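Side-chain contacts in Rho guanine nucleotide exchange factor 3 (Mus musculus, PDB 2Z0Q), which acts as a guanine nucleotide exchange factor for the GTPases RhoA and RhoB, here represented by its DH-PH fragment: residues S110-Q115 against I155-L160; L40-Y45 against T66-I71; Q29-L34 against P72-L77; L166-L171 against I190-V195; E57-Q62 against K119-H124. One frame throughout, in Å; residues are numbered along the deposited sequence.

Contact 1: S110-Q115 against I155-L160; sequences SYCSNQ and IPRSRL
Tyr111, on helix 107-125, brings CE2 of its ring against Pro156 near the start of helix 155-172, 3.7 Å from Pro156 CB. With CG anti to the backbone N (chi1 -179°) the ring reaches over to that helix, and the two side chains cross at about a right angle. Its OH rests 3.8 Å from Pro156 CG and is hydrogen-bonded to the carbonyl of Leu153, just ahead of the helix. Both residues also touch Leu67 and Leu70 of helix 67-84, which places them in the core of the helical bundle that makes up the DH domain. A leucine in place of Tyr111 would probably leave the Leu153 carbonyl without this donor and the proline ring less well covered. Next comes Cys112, whose SG sits 3.4 Å from NH1 of Arg157. The arginine chain, extended from CG to NE, passes its guanidinium alongside the cysteine and reaches helix 180-213, where NH2 bonds OG1 of Thr202.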
# COMPACT_ATOMS: atom_id res chain seq x y z
N SER A 110 -11.77 -3.36 8.85
CA SER A 110 -12.54 -2.24 8.32
C SER A 110 -11.58 -1.24 7.67
O SER A 110 -11.77 -0.81 6.54
CB SER A 110 -13.30 -1.58 9.47
OG SER A 110 -14.12 -0.50 9.04
N TYR A 111 -10.52 -0.89 8.40
CA TYR A 111 -9.53 0.05 7.90
C TYR A 111 -8.84 -0.39 6.62
O TYR A 111 -8.78 0.36 5.63
CB TYR A 111 -8.46 0.28 8.97
CG TYR A 111 -7.42 1.26 8.52
CD1 TYR A 111 -7.74 2.60 8.35
CD2 TYR A 111 -6.14 0.84 8.22
CE1 TYR A 111 -6.78 3.51 7.90
CE2 TYR A 111 -5.17 1.74 7.77
CZ TYR A 111 -5.50 3.07 7.62
OH TYR A 111 -4.54 3.97 7.18
N CYS A 112 -8.26 -1.59 6.61
CA CYS A 112 -7.57 -2.04 5.41
C CYS A 112 -8.47 -2.18 4.20
O CYS A 112 -7.99 -2.11 3.06
CB CYS A 112 -6.84 -3.35 5.68
SG CYS A 112 -5.54 -3.11 6.89
N SER A 113 -9.77 -2.38 4.44
CA SER A 113 -10.71 -2.54 3.33
C SER A 113 -11.02 -1.21 2.63
O SER A 113 -11.35 -1.20 1.45
CB SER A 113 -12.02 -3.19 3.82
OG SER A 113 -12.82 -2.29 4.58
N ASN A 114 -10.92 -0.10 3.35
CA ASN A 114 -11.21 1.20 2.75
C ASN A 114 -9.95 1.90 2.26
O ASN A 114 -10.01 3.02 1.71
CB ASN A 114 -11.96 2.09 3.75
CG ASN A 114 -11.10 2.48 4.95
OD1 ASN A 114 -9.91 2.77 4.81
ND2 ASN A 114 -11.73 2.52 6.13
N GLN A 115 -8.82 1.25 2.46
CA GLN A 115 -7.54 1.80 2.06
C GLN A 115 -7.47 2.04 0.53
O GLN A 115 -6.94 3.06 0.10
CB GLN A 115 -6.42 0.86 2.51
CG GLN A 115 -5.04 1.48 2.58
CD GLN A 115 -4.88 2.40 3.77
OE1 GLN A 115 -5.82 3.07 4.20
NE2 GLN A 115 -3.66 2.47 4.29
N ILE A 155 1.35 3.31 7.29
CA ILE A 155 1.85 3.05 8.66
C ILE A 155 1.10 1.96 9.46
O ILE A 155 1.72 1.02 9.99
CB ILE A 155 1.93 4.38 9.53
CG1 ILE A 155 3.32 5.00 9.40
CG2 ILE A 155 1.67 4.10 11.01
CD1 ILE A 155 3.57 6.19 10.34
N PRO A 156 -0.24 2.03 9.53
CA PRO A 156 -0.94 0.99 10.30
C PRO A 156 -0.77 -0.42 9.73
O PRO A 156 -0.49 -1.38 10.48
CB PRO A 156 -2.40 1.46 10.28
CG PRO A 156 -2.27 2.97 10.02
CD PRO A 156 -1.18 3.05 9.02
N ARG A 157 -0.95 -0.57 8.42
CA ARG A 157 -0.78 -1.90 7.86
C ARG A 157 0.65 -2.38 8.10
O ARG A 157 0.85 -3.55 8.41
CB ARG A 157 -1.07 -1.91 6.37
CG ARG A 157 -1.19 -3.31 5.82
CD ARG A 157 -1.08 -3.31 4.30
NE ARG A 157 -1.64 -4.55 3.77
CZ ARG A 157 -2.95 -4.79 3.67
NH1 ARG A 157 -3.83 -3.87 4.05
NH2 ARG A 157 -3.37 -5.97 3.21
N SER A 158 1.63 -1.50 7.94
CA SER A 158 3.03 -1.92 8.16
C SER A 158 3.24 -2.39 9.57
O SER A 158 4.00 -3.34 9.82
CB SER A 158 4.00 -0.77 7.84
OG SER A 158 3.95 -0.45 6.47
N ARG A 159 2.58 -1.73 10.52
CA ARG A 159 2.73 -2.15 11.90
C ARG A 159 2.08 -3.54 12.07
O ARG A 159 2.67 -4.41 12.67
CB ARG A 159 2.09 -1.13 12.86
CG ARG A 159 2.13 -1.58 14.32
CD ARG A 159 3.47 -1.28 14.92
NE ARG A 159 3.55 -1.51 16.36
CZ ARG A 159 4.70 -1.60 17.01
NH1 ARG A 159 5.86 -1.47 16.33
NH2 ARG A 159 4.71 -1.94 18.29
N LEU A 160 0.87 -3.73 11.56
CA LEU A 160 0.20 -5.02 11.71
C LEU A 160 1.08 -6.17 11.20
O LEU A 160 1.24 -7.18 11.86
CB LEU A 160 -1.12 -5.02 10.96
CG LEU A 160 -1.88 -6.32 11.06
CD1 LEU A 160 -2.55 -6.42 12.43
CD2 LEU A 160 -2.93 -6.35 9.94

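Contact 2: L40-Y45 against T66-I71; sequences LAKKAY and TLDSLI
Lys42 runs its methylene chain across the carboxylate of Asp68, with CD 3.6 Å from OD2 and 3.8 Å from OD1 of that aspartate. The two side chains cross at about a right angle, and the aliphatic part of the lysine, not its charged end, makes the closest approach. CG of Lys42 stands anti to the backbone N (chi1 -174°) and every later torsion is extended as well, which carries the chain straight past the acid. The ammonium thus comes within a long salt-bridge distance, 3.8 Å from Lys42 NZ to Asp68 OD2, and stands slightly farther from the other oxygen. Lys42 also touches Asp47, five residues further along its own helix.

The pair bridges helix 15-51 and the beginning of helix 67-84 at the surface of the DH helical bundle. Beside the pair, toward the interior, Leu67 packs on Leu38 and Phe152, and Ala41 also lies on Phe152. Close by, the backbone turn at Thr66 is secured by Ser69, whose N and OG both bond the Thr66 carbonyl oxygen; the hydroxyl bond is 2.7 Å long and lies in the carbonyl plane.

Across the contact no hydrogen bond forms, so the attraction is probably mainly electrostatic and weakly directional, with van der Waals contact from the lysine's CD.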
# COMPACT_ATOMS: atom_id res chain seq x y z
N LEU A 40 0.35 13.16 14.30
CA LEU A 40 1.06 14.13 13.47
C LEU A 40 0.42 14.26 12.09
O LEU A 40 0.36 15.36 11.52
CB LEU A 40 2.51 13.71 13.29
CG LEU A 40 3.30 14.65 12.39
CD1 LEU A 40 3.27 16.04 13.00
CD2 LEU A 40 4.73 14.16 12.23
N ALA A 41 -0.02 13.14 11.54
CA ALA A 41 -0.68 13.13 10.25
C ALA A 41 -1.88 14.07 10.34
O ALA A 41 -2.08 14.93 9.48
CB ALA A 41 -1.15 11.72 9.90
N LYS A 42 -2.69 13.90 11.39
CA LYS A 42 -3.87 14.73 11.59
C LYS A 42 -3.55 16.19 11.85
O LYS A 42 -4.23 17.08 11.33
CB LYS A 42 -4.73 14.19 12.74
CG LYS A 42 -6.05 14.94 12.88
CD LYS A 42 -6.89 14.46 14.04
CE LYS A 42 -8.19 15.27 14.11
NZ LYS A 42 -9.07 14.84 15.24
N LYS A 43 -2.51 16.46 12.64
CA LYS A 43 -2.13 17.83 12.96
C LYS A 43 -1.42 18.60 11.84
O LYS A 43 -1.68 19.78 11.64
CB LYS A 43 -1.24 17.86 14.21
CG LYS A 43 -1.97 17.59 15.51
CD LYS A 43 -2.83 18.77 15.93
CE LYS A 43 -3.53 18.49 17.26
NZ LYS A 43 -4.46 19.58 17.68
N ALA A 44 -0.51 17.94 11.12
CA ALA A 44 0.24 18.61 10.06
C ALA A 44 -0.42 18.59 8.69
O ALA A 44 -0.17 19.48 7.88
CB ALA A 44 1.64 18.03 9.95
N TYR A 45 -1.27 17.59 8.44
CA TYR A 45 -1.94 17.45 7.14
C TYR A 45 -3.44 17.71 7.14
O TYR A 45 -3.92 18.60 6.44
CB TYR A 45 -1.68 16.05 6.55
CG TYR A 45 -0.24 15.78 6.18
CD1 TYR A 45 0.31 14.51 6.37
CD2 TYR A 45 0.57 16.78 5.64
CE1 TYR A 45 1.63 14.25 6.05
CE2 TYR A 45 1.90 16.52 5.32
CZ TYR A 45 2.43 15.25 5.53
OH TYR A 45 3.74 14.99 5.23
N THR A 66 -10.60 7.28 9.17
CA THR A 66 -10.48 6.01 9.87
C THR A 66 -9.28 5.92 10.79
O THR A 66 -9.35 5.24 11.82
CB THR A 66 -10.42 4.84 8.91
OG1 THR A 66 -11.42 5.00 7.90
CG2 THR A 66 -10.70 3.54 9.68
N LEU A 67 -8.20 6.60 10.44
CA LEU A 67 -6.99 6.58 11.26
C LEU A 67 -7.32 6.91 12.70
O LEU A 67 -6.74 6.34 13.62
CB LEU A 67 -5.94 7.58 10.74
CG LEU A 67 -5.19 7.24 9.45
CD1 LEU A 67 -4.18 8.35 9.19
CD2 LEU A 67 -4.48 5.88 9.56
N ASP A 68 -8.26 7.82 12.89
CA ASP A 68 -8.68 8.21 14.23
C ASP A 68 -9.40 7.12 15.01
O ASP A 68 -9.61 7.26 16.21
CB ASP A 68 -9.56 9.47 14.18
CG ASP A 68 -8.74 10.74 14.17
OD1 ASP A 68 -7.88 10.89 15.07
OD2 ASP A 68 -8.95 11.58 13.26
N SER A 69 -9.81 6.06 14.35
CA SER A 69 -10.45 5.00 15.10
C SER A 69 -9.34 4.03 15.58
O SER A 69 -9.52 3.30 16.55
CB SER A 69 -11.47 4.26 14.25
OG SER A 69 -10.86 3.46 13.26
N LEU A 70 -8.19 4.06 14.92
CA LEU A 70 -7.10 3.16 15.31
C LEU A 70 -6.20 3.66 16.43
O LEU A 70 -5.60 2.86 17.15
CB LEU A 70 -6.23 2.86 14.10
CG LEU A 70 -6.97 2.33 12.90
CD1 LEU A 70 -5.96 2.04 11.80
CD2 LEU A 70 -7.74 1.06 13.27
N ILE A 71 -6.07 4.98 16.56
CA ILE A 71 -5.22 5.54 17.59
C ILE A 71 -5.54 5.01 18.98
O ILE A 71 -4.63 4.62 19.71
CB ILE A 71 -5.25 7.10 17.54
CG1 ILE A 71 -4.64 7.55 16.20
CG2 ILE A 71 -4.49 7.70 18.72
CD1 ILE A 71 -4.69 9.08 15.93

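Contact 3: Q29-L34 against P72-L77; sequences QGEEDL and PLHEEL
Within the DH helical bundle, helices 15-51 and 67-84 pack side by side in nearly antiparallel directions, at 150° between the short segments, and a buried histidine-carboxylate hydrogen bond joins them. His74 ND1 donates to OE1 of Glu31 over 2.8 Å, with an N-H...O angle of 154°. The acceptor uses its syn lone pair and lies in the ring plane, while carboxylate and imidazole are nearly coplanar. A bend in the glutamate chain at chi2 (-59°) turns the acid to the ring edge.

Leu34, one turn further along the helix from Glu31, lies over one imidazole face: its CD1 stands 3.8 Å from the ring centroid in a CH-pi contact, and its CD2 is 3.6 Å from His74 CD2. In this DH bundle the pair joins the two helices from within, with leucines on its flanks. Leu77 adds its CD2 methyl at 3.5 Å from the carboxylate carbon CD of Glu31.

The remaining polar ends reach other helices. OE2 of Glu31 bonds Tyr163 OH and forms a salt bridge with Arg159, which would favour a charged carboxylate, and NE2 of His74 bonds Tyr108 OH, so the ring is held at both nitrogens, which limits its rotation. A leucine in place of His74 would probably leave Glu31 OE1 without its N-H donor and the Tyr108 hydroxyl without its imidazole partner.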
# COMPACT_ATOMS: atom_id res chain seq x y z
N GLN A 29 7.91 0.99 22.44
CA GLN A 29 8.35 2.20 21.75
C GLN A 29 7.71 2.29 20.37
O GLN A 29 7.46 3.39 19.86
CB GLN A 29 9.87 2.26 21.57
CG GLN A 29 10.65 2.41 22.88
CD GLN A 29 12.15 2.60 22.65
OE1 GLN A 29 12.76 3.64 23.02
NE2 GLN A 29 12.76 1.60 22.01
N GLY A 30 7.45 1.14 19.74
CA GLY A 30 6.85 1.17 18.42
C GLY A 30 5.41 1.64 18.45
O GLY A 30 4.91 2.24 17.48
N GLU A 31 4.72 1.32 19.55
CA GLU A 31 3.33 1.75 19.74
C GLU A 31 3.38 3.29 19.88
O GLU A 31 2.61 4.03 19.24
CB GLU A 31 2.76 1.14 21.02
CG GLU A 31 2.63 -0.41 20.96
CD GLU A 31 1.75 -0.82 19.82
OE1 GLU A 31 0.65 -0.24 19.70
OE2 GLU A 31 2.14 -1.70 19.02
N GLU A 32 4.31 3.75 20.71
CA GLU A 32 4.46 5.18 20.92
C GLU A 32 4.74 5.91 19.62
O GLU A 32 4.12 6.95 19.34
CB GLU A 32 5.57 5.44 21.94
CG GLU A 32 5.82 6.91 22.25
CD GLU A 32 6.67 7.06 23.51
OE1 GLU A 32 7.55 6.21 23.73
OE2 GLU A 32 6.44 8.03 24.27
N ASP A 33 5.66 5.37 18.81
CA ASP A 33 6.02 5.94 17.51
C ASP A 33 4.80 5.98 16.55
O ASP A 33 4.59 6.96 15.82
CB ASP A 33 7.13 5.11 16.83
CG ASP A 33 8.50 5.29 17.50
OD1 ASP A 33 8.64 6.20 18.34
OD2 ASP A 33 9.44 4.52 17.18
N LEU A 34 4.03 4.89 16.53
CA LEU A 34 2.85 4.85 15.66
C LEU A 34 1.80 5.92 16.08
O LEU A 34 1.28 6.65 15.23
CB LEU A 34 2.21 3.45 15.71
CG LEU A 34 0.89 3.32 14.94
CD1 LEU A 34 0.62 1.85 14.56
CD2 LEU A 34 -0.25 3.84 15.83
N PRO A 72 -6.83 4.96 19.38
CA PRO A 72 -7.14 4.46 20.72
C PRO A 72 -6.69 3.01 20.96
O PRO A 72 -6.35 2.65 22.08
CB PRO A 72 -8.66 4.61 20.81
CG PRO A 72 -8.95 5.72 19.84
CD PRO A 72 -8.05 5.46 18.69
N LEU A 73 -6.68 2.19 19.91
CA LEU A 73 -6.27 0.78 20.06
C LEU A 73 -4.82 0.64 20.55
O LEU A 73 -4.50 -0.19 21.40
CB LEU A 73 -6.37 0.04 18.72
CG LEU A 73 -7.65 0.22 17.91
CD1 LEU A 73 -7.62 -0.72 16.73
CD2 LEU A 73 -8.85 -0.02 18.80
N HIS A 74 -3.96 1.44 19.94
CA HIS A 74 -2.54 1.45 20.27
C HIS A 74 -2.29 2.16 21.61
O HIS A 74 -1.46 1.73 22.43
CB HIS A 74 -1.79 2.06 19.07
CG HIS A 74 -1.90 1.22 17.84
ND1 HIS A 74 -1.22 0.03 17.68
CD2 HIS A 74 -2.66 1.36 16.72
CE1 HIS A 74 -1.56 -0.53 16.54
NE2 HIS A 74 -2.44 0.26 15.94
N GLU A 75 -3.06 3.21 21.90
CA GLU A 75 -2.90 3.88 23.17
C GLU A 75 -3.25 2.90 24.27
O GLU A 75 -2.61 2.90 25.32
CB GLU A 75 -3.80 5.13 23.28
CG GLU A 75 -3.41 6.24 22.32
CD GLU A 75 -4.36 7.44 22.39
OE1 GLU A 75 -5.57 7.28 22.14
OE2 GLU A 75 -3.87 8.55 22.71
N GLU A 76 -4.27 2.07 24.03
CA GLU A 76 -4.65 1.09 25.04
C GLU A 76 -3.53 0.08 25.24
O GLU A 76 -3.22 -0.26 26.37
CB GLU A 76 -5.92 0.34 24.63
CG GLU A 76 -6.36 -0.69 25.65
CD GLU A 76 -6.76 -0.06 26.96
OE1 GLU A 76 -7.33 1.05 26.94
OE2 GLU A 76 -6.53 -0.67 28.03
N LEU A 77 -2.92 -0.40 24.16
CA LEU A 77 -1.85 -1.38 24.35
C LEU A 77 -0.68 -0.72 25.09
O LEU A 77 -0.14 -1.27 26.04
CB LEU A 77 -1.39 -1.96 23.02
CG LEU A 77 -0.16 -2.86 23.17
CD1 LEU A 77 -0.44 -4.00 24.12
CD2 LEU A 77 0.27 -3.32 21.78

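Contact 4: L166-L171 against I190-V195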
# COMPACT_ATOMS: atom_id res chain seq x y z
N LEU A 166 8.00 -8.80 15.78
CA LEU A 166 8.27 -8.15 17.06
C LEU A 166 7.97 -9.04 18.26
O LEU A 166 8.74 -9.07 19.22
CB LEU A 166 7.44 -6.86 17.16
CG LEU A 166 7.71 -5.74 16.19
CD1 LEU A 166 6.54 -4.66 16.29
CD2 LEU A 166 9.07 -5.11 16.56
N LEU A 167 6.83 -9.75 18.22
CA LEU A 167 6.50 -10.62 19.33
C LEU A 167 7.44 -11.85 19.34
O LEU A 167 7.76 -12.35 20.38
CB LEU A 167 5.04 -11.10 19.25
CG LEU A 167 4.04 -9.95 19.22
CD1 LEU A 167 2.60 -10.53 19.44
CD2 LEU A 167 4.37 -8.92 20.30
N ARG A 168 7.86 -12.33 18.16
CA ARG A 168 8.76 -13.47 18.15
C ARG A 168 10.16 -13.09 18.71
O ARG A 168 10.86 -13.92 19.27
CB ARG A 168 8.86 -14.09 16.72
CG ARG A 168 9.48 -15.46 16.77
CD ARG A 168 9.50 -16.15 15.41
NE ARG A 168 8.17 -16.31 14.84
CZ ARG A 168 7.67 -15.59 13.82
NH1 ARG A 168 8.36 -14.62 13.22
NH2 ARG A 168 6.45 -15.87 13.37
N GLU A 169 10.54 -11.83 18.54
CA GLU A 169 11.83 -11.34 19.08
C GLU A 169 11.74 -11.44 20.62
O GLU A 169 12.72 -11.80 21.27
CB GLU A 169 12.09 -9.91 18.60
CG GLU A 169 13.40 -9.27 19.18
CD GLU A 169 14.64 -10.08 18.81
OE1 GLU A 169 14.61 -10.74 17.74
OE2 GLU A 169 15.66 -10.04 19.55
N ILE A 170 10.57 -11.15 21.21
CA ILE A 170 10.43 -11.33 22.66
C ILE A 170 10.46 -12.84 23.02
O ILE A 170 11.17 -13.29 23.93
CB ILE A 170 9.11 -10.75 23.20
CG1 ILE A 170 8.97 -9.28 22.78
CG2 ILE A 170 9.08 -10.90 24.72
CD1 ILE A 170 7.57 -8.66 23.08
N LEU A 171 9.69 -13.62 22.25
CA LEU A 171 9.59 -15.05 22.50
C LEU A 171 10.94 -15.78 22.49
O LEU A 171 11.22 -16.64 23.34
CB LEU A 171 8.68 -15.68 21.41
CG LEU A 171 8.60 -17.22 21.51
CD1 LEU A 171 8.04 -17.69 22.84
CD2 LEU A 171 7.71 -17.69 20.37
N ILE A 190 -2.17 -16.08 16.31
CA ILE A 190 -3.42 -15.39 16.05
C ILE A 190 -3.22 -14.20 15.07
O ILE A 190 -4.00 -14.01 14.15
CB ILE A 190 -4.02 -14.87 17.35
CG1 ILE A 190 -4.37 -16.06 18.24
CG2 ILE A 190 -5.25 -13.98 17.06
CD1 ILE A 190 -5.38 -17.05 17.67
N ILE A 191 -2.16 -13.42 15.28
CA ILE A 191 -1.91 -12.29 14.40
C ILE A 191 -1.52 -12.80 13.01
O ILE A 191 -1.90 -12.19 12.02
CB ILE A 191 -0.82 -11.35 15.01
CG1 ILE A 191 -1.40 -10.66 16.24
CG2 ILE A 191 -0.43 -10.22 14.03
CD1 ILE A 191 -0.33 -9.97 17.09
N GLN A 192 -0.79 -13.91 12.93
CA GLN A 192 -0.49 -14.41 11.59
C GLN A 192 -1.78 -14.69 10.83
O GLN A 192 -1.87 -14.42 9.61
CB GLN A 192 0.36 -15.66 11.66
CG GLN A 192 1.78 -15.34 12.14
CD GLN A 192 2.60 -16.59 12.34
OE1 GLN A 192 2.21 -17.47 13.11
NE2 GLN A 192 3.73 -16.68 11.64
N GLY A 193 -2.77 -15.24 11.54
CA GLY A 193 -4.06 -15.52 10.93
C GLY A 193 -4.81 -14.26 10.50
O GLY A 193 -5.46 -14.22 9.46
N ILE A 194 -4.72 -13.22 11.31
CA ILE A 194 -5.40 -11.96 11.06
C ILE A 194 -4.78 -11.31 9.81
O ILE A 194 -5.49 -10.86 8.91
CB ILE A 194 -5.25 -10.99 12.28
CG1 ILE A 194 -6.14 -11.48 13.44
CG2 ILE A 194 -5.72 -9.56 11.92
CD1 ILE A 194 -5.84 -10.84 14.79
N VAL A 195 -3.45 -11.28 9.78
CA VAL A 195 -2.73 -10.65 8.65
C VAL A 195 -3.00 -11.35 7.33
O VAL A 195 -3.27 -10.71 6.31
CB VAL A 195 -1.20 -10.62 8.91
CG1 VAL A 195 -0.43 -10.15 7.62
CG2 VAL A 195 -0.92 -9.74 10.09
O HOH W 1 5.08 -18.30 14.24
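With CG anti to the carbonyl carbon (chi1 -58°), Leu167 directs its CD1 methyl toward Ile191, whose CG1 branch takes the corresponding position (chi1 -69°) and brings its own CD1 forward. The two terminal methyls meet at 3.8 Å, Leu167 CD1 to Ile191 CD1, as the side chains cross at about a right angle. This is the apolar part of the seam between helix 155-172 and the long helix 180-213 in the DH helical bundle.

The backbones stay well apart here, 9.9 Å between the CA atoms of Leu167 and Ile191, so long side chains make the connection. Other residues complete the apolar layer: Leu167 also touches Ala187 and Ile188, while Ile191 touches Tyr163, Pro164 and Leu102.

Toward the solvent side, the next residue of each helix supplies a polar pair. Arg168 bends at chi3 and Gln192 stays extended beyond CG, which brings the guanidinium and amide together with their planes 54° apart. Their nearest atoms, Arg168 NH2 and Gln192 NE2, are 3.3 Å apart, yet both are donors and no direct bond joins them. The link instead passes through a water in the guanidinium plane, at its edge. That water accepts from Arg168 NH2 at 2.9 Å and donates to Gln192 OE1 at 3.2 Å.

Contact 5: E57-Q62 against K119-H124; sequences EQELNQ and KALLDH
Van der Waals contact comes first: Leu121 of helix 107-125 pushes its CD2 methyl against helix 57-64, a short helix of the DH helical bundle. The methyl lies 4.0 Å from Glu59 CB and 3.8 Å from the backbone O of Glu59, so it meets the foot of that side chain and the main chain beside it, not the carboxylate. CG of Leu121 is anti to the backbone N (chi1 168°), which sends the isobutyl group across to the neighbouring helix. Met55, in the loop before helix 57-64, also touches Leu121 and extends the apolar surroundings of the methyl. The two backbones come within 7.9 Å at the CA atoms of Glu59 and Leu121, and the leucine side chain reaches about half-way across.

Polar interactions lie around this contact instead of across it, for no hydrogen bond joins the two segments. The Glu59 chain is extended beyond CG and takes its acid past the leucine: OE2 forms a salt bridge with Lys125, just beyond segment 119-124, while OE1 accepts from the backbone N of Thr56. The carboxylate therefore ties the start of its own helix to the end of helix 107-125, in addition to the apolar touch.

Looser still is the approach of Gln62, one turn on from Glu59, whose amide oxygen OE1 stands 4.5 Å from CD2 of Leu121.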
# COMPACT_ATOMS: atom_id res chain seq x y z
N GLU A 57 -14.27 18.52 2.64
CA GLU A 57 -14.40 17.88 3.94
C GLU A 57 -14.58 16.41 3.65
O GLU A 57 -14.10 15.55 4.38
CB GLU A 57 -15.62 18.41 4.70
CG GLU A 57 -15.48 19.86 5.14
CD GLU A 57 -16.60 20.31 6.07
OE1 GLU A 57 -16.73 19.72 7.17
OE2 GLU A 57 -17.34 21.25 5.69
N GLN A 58 -15.28 16.12 2.56
CA GLN A 58 -15.53 14.75 2.18
C GLN A 58 -14.18 14.02 1.98
O GLN A 58 -13.90 13.03 2.64
CB GLN A 58 -16.34 14.70 0.88
CG GLN A 58 -17.70 15.38 0.96
CD GLN A 58 -17.63 16.91 1.01
OE1 GLN A 58 -17.13 17.56 0.08
NE2 GLN A 58 -18.13 17.48 2.10
N GLU A 59 -13.38 14.55 1.05
CA GLU A 59 -12.07 14.00 0.70
C GLU A 59 -11.11 13.82 1.87
O GLU A 59 -10.36 12.85 1.89
CB GLU A 59 -11.40 14.88 -0.36
CG GLU A 59 -12.17 14.94 -1.67
CD GLU A 59 -11.62 15.99 -2.62
OE1 GLU A 59 -11.13 17.03 -2.14
OE2 GLU A 59 -11.69 15.78 -3.84
N LEU A 60 -11.11 14.77 2.80
CA LEU A 60 -10.24 14.71 3.97
C LEU A 60 -10.75 13.67 4.93
O LEU A 60 -9.96 12.99 5.59
CB LEU A 60 -10.18 16.07 4.68
CG LEU A 60 -9.46 17.20 3.95
CD1 LEU A 60 -9.62 18.52 4.71
CD2 LEU A 60 -8.00 16.85 3.80
N ASN A 61 -12.07 13.56 5.03
CA ASN A 61 -12.66 12.58 5.94
C ASN A 61 -12.33 11.20 5.44
O ASN A 61 -12.09 10.29 6.23
CB ASN A 61 -14.19 12.72 6.02
CG ASN A 61 -14.62 13.98 6.74
OD1 ASN A 61 -14.05 14.36 7.76
ND2 ASN A 61 -15.66 14.61 6.23
N GLN A 62 -12.30 11.05 4.11
CA GLN A 62 -12.00 9.77 3.50
C GLN A 62 -10.53 9.38 3.60
O GLN A 62 -10.17 8.23 3.34
CB GLN A 62 -12.41 9.76 2.03
CG GLN A 62 -12.58 8.34 1.49
CD GLN A 62 -12.66 8.28 -0.02
OE1 GLN A 62 -13.43 9.00 -0.64
NE2 GLN A 62 -11.86 7.41 -0.62
N LYS A 119 -6.26 5.52 -1.23
CA LYS A 119 -5.05 5.56 -2.03
C LYS A 119 -5.35 6.00 -3.45
O LYS A 119 -4.58 6.74 -4.05
CB LYS A 119 -4.36 4.19 -2.08
CG LYS A 119 -3.73 3.81 -0.77
CD LYS A 119 -2.99 2.48 -0.87
CE LYS A 119 -1.77 2.49 0.03
NZ LYS A 119 -1.02 1.24 -0.15
N ALA A 120 -6.48 5.54 -3.99
CA ALA A 120 -6.85 5.93 -5.36
C ALA A 120 -7.06 7.45 -5.41
O ALA A 120 -6.61 8.13 -6.34
CB ALA A 120 -8.12 5.21 -5.79
N LEU A 121 -7.77 7.97 -4.42
CA LEU A 121 -8.03 9.40 -4.36
C LEU A 121 -6.72 10.16 -4.20
O LEU A 121 -6.47 11.17 -4.86
CB LEU A 121 -8.95 9.73 -3.19
CG LEU A 121 -9.06 11.22 -2.84
CD1 LEU A 121 -9.84 11.94 -3.94
CD2 LEU A 121 -9.74 11.38 -1.51
N LEU A 122 -5.86 9.67 -3.30
CA LEU A 122 -4.59 10.31 -3.06
C LEU A 122 -3.72 10.33 -4.33
O LEU A 122 -3.03 11.32 -4.58
CB LEU A 122 -3.87 9.58 -1.92
CG LEU A 122 -2.84 10.34 -1.10
CD1 LEU A 122 -3.35 11.75 -0.76
CD2 LEU A 122 -2.56 9.54 0.19
N ASP A 123 -3.73 9.26 -5.10
CA ASP A 123 -2.94 9.22 -6.33
C ASP A 123 -3.43 10.31 -7.28
O ASP A 123 -2.67 10.90 -8.03
CB ASP A 123 -3.08 7.87 -7.06
CG ASP A 123 -2.33 6.74 -6.39
OD1 ASP A 123 -1.45 7.02 -5.55
OD2 ASP A 123 -2.59 5.56 -6.74
N HIS A 124 -4.73 10.55 -7.27
CA HIS A 124 -5.26 11.55 -8.15
C HIS A 124 -4.87 12.96 -7.70
O HIS A 124 -4.52 13.80 -8.52
CB HIS A 124 -6.77 11.41 -8.24
CG HIS A 124 -7.41 12.44 -9.10
ND1 HIS A 124 -7.12 12.58 -10.44
CD2 HIS A 124 -8.32 13.40 -8.81
CE1 HIS A 124 -7.83 13.58 -10.94
NE2 HIS A 124 -8.56 14.10 -9.97

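Overall arrangement
All five contacts belong to the DH helical bundle, and they illustrate how shared helices couple separate interfaces. Contacts 1 and 2 have centres about 13 Å apart and meet through Tyr111, whose CG lies 3.7 Å from Leu70 CD1. Contacts 1 and 3 are joined by charge: Arg159 NH2 reaches Glu31 OE2 at 2.7 Å. Contact 4 continues from contact 1 along helix 155-172, where Leu160 CG packs 3.7 Å from Val195 CG2. Contacts 2 and 3 use the same helix pair, 15-51 with 67-84, and contact 2 is nested within the loop that contact 3 closes. Contacts 4 and 5 lie on opposite sides of the chain's centre, their own centres about 32 Å apart.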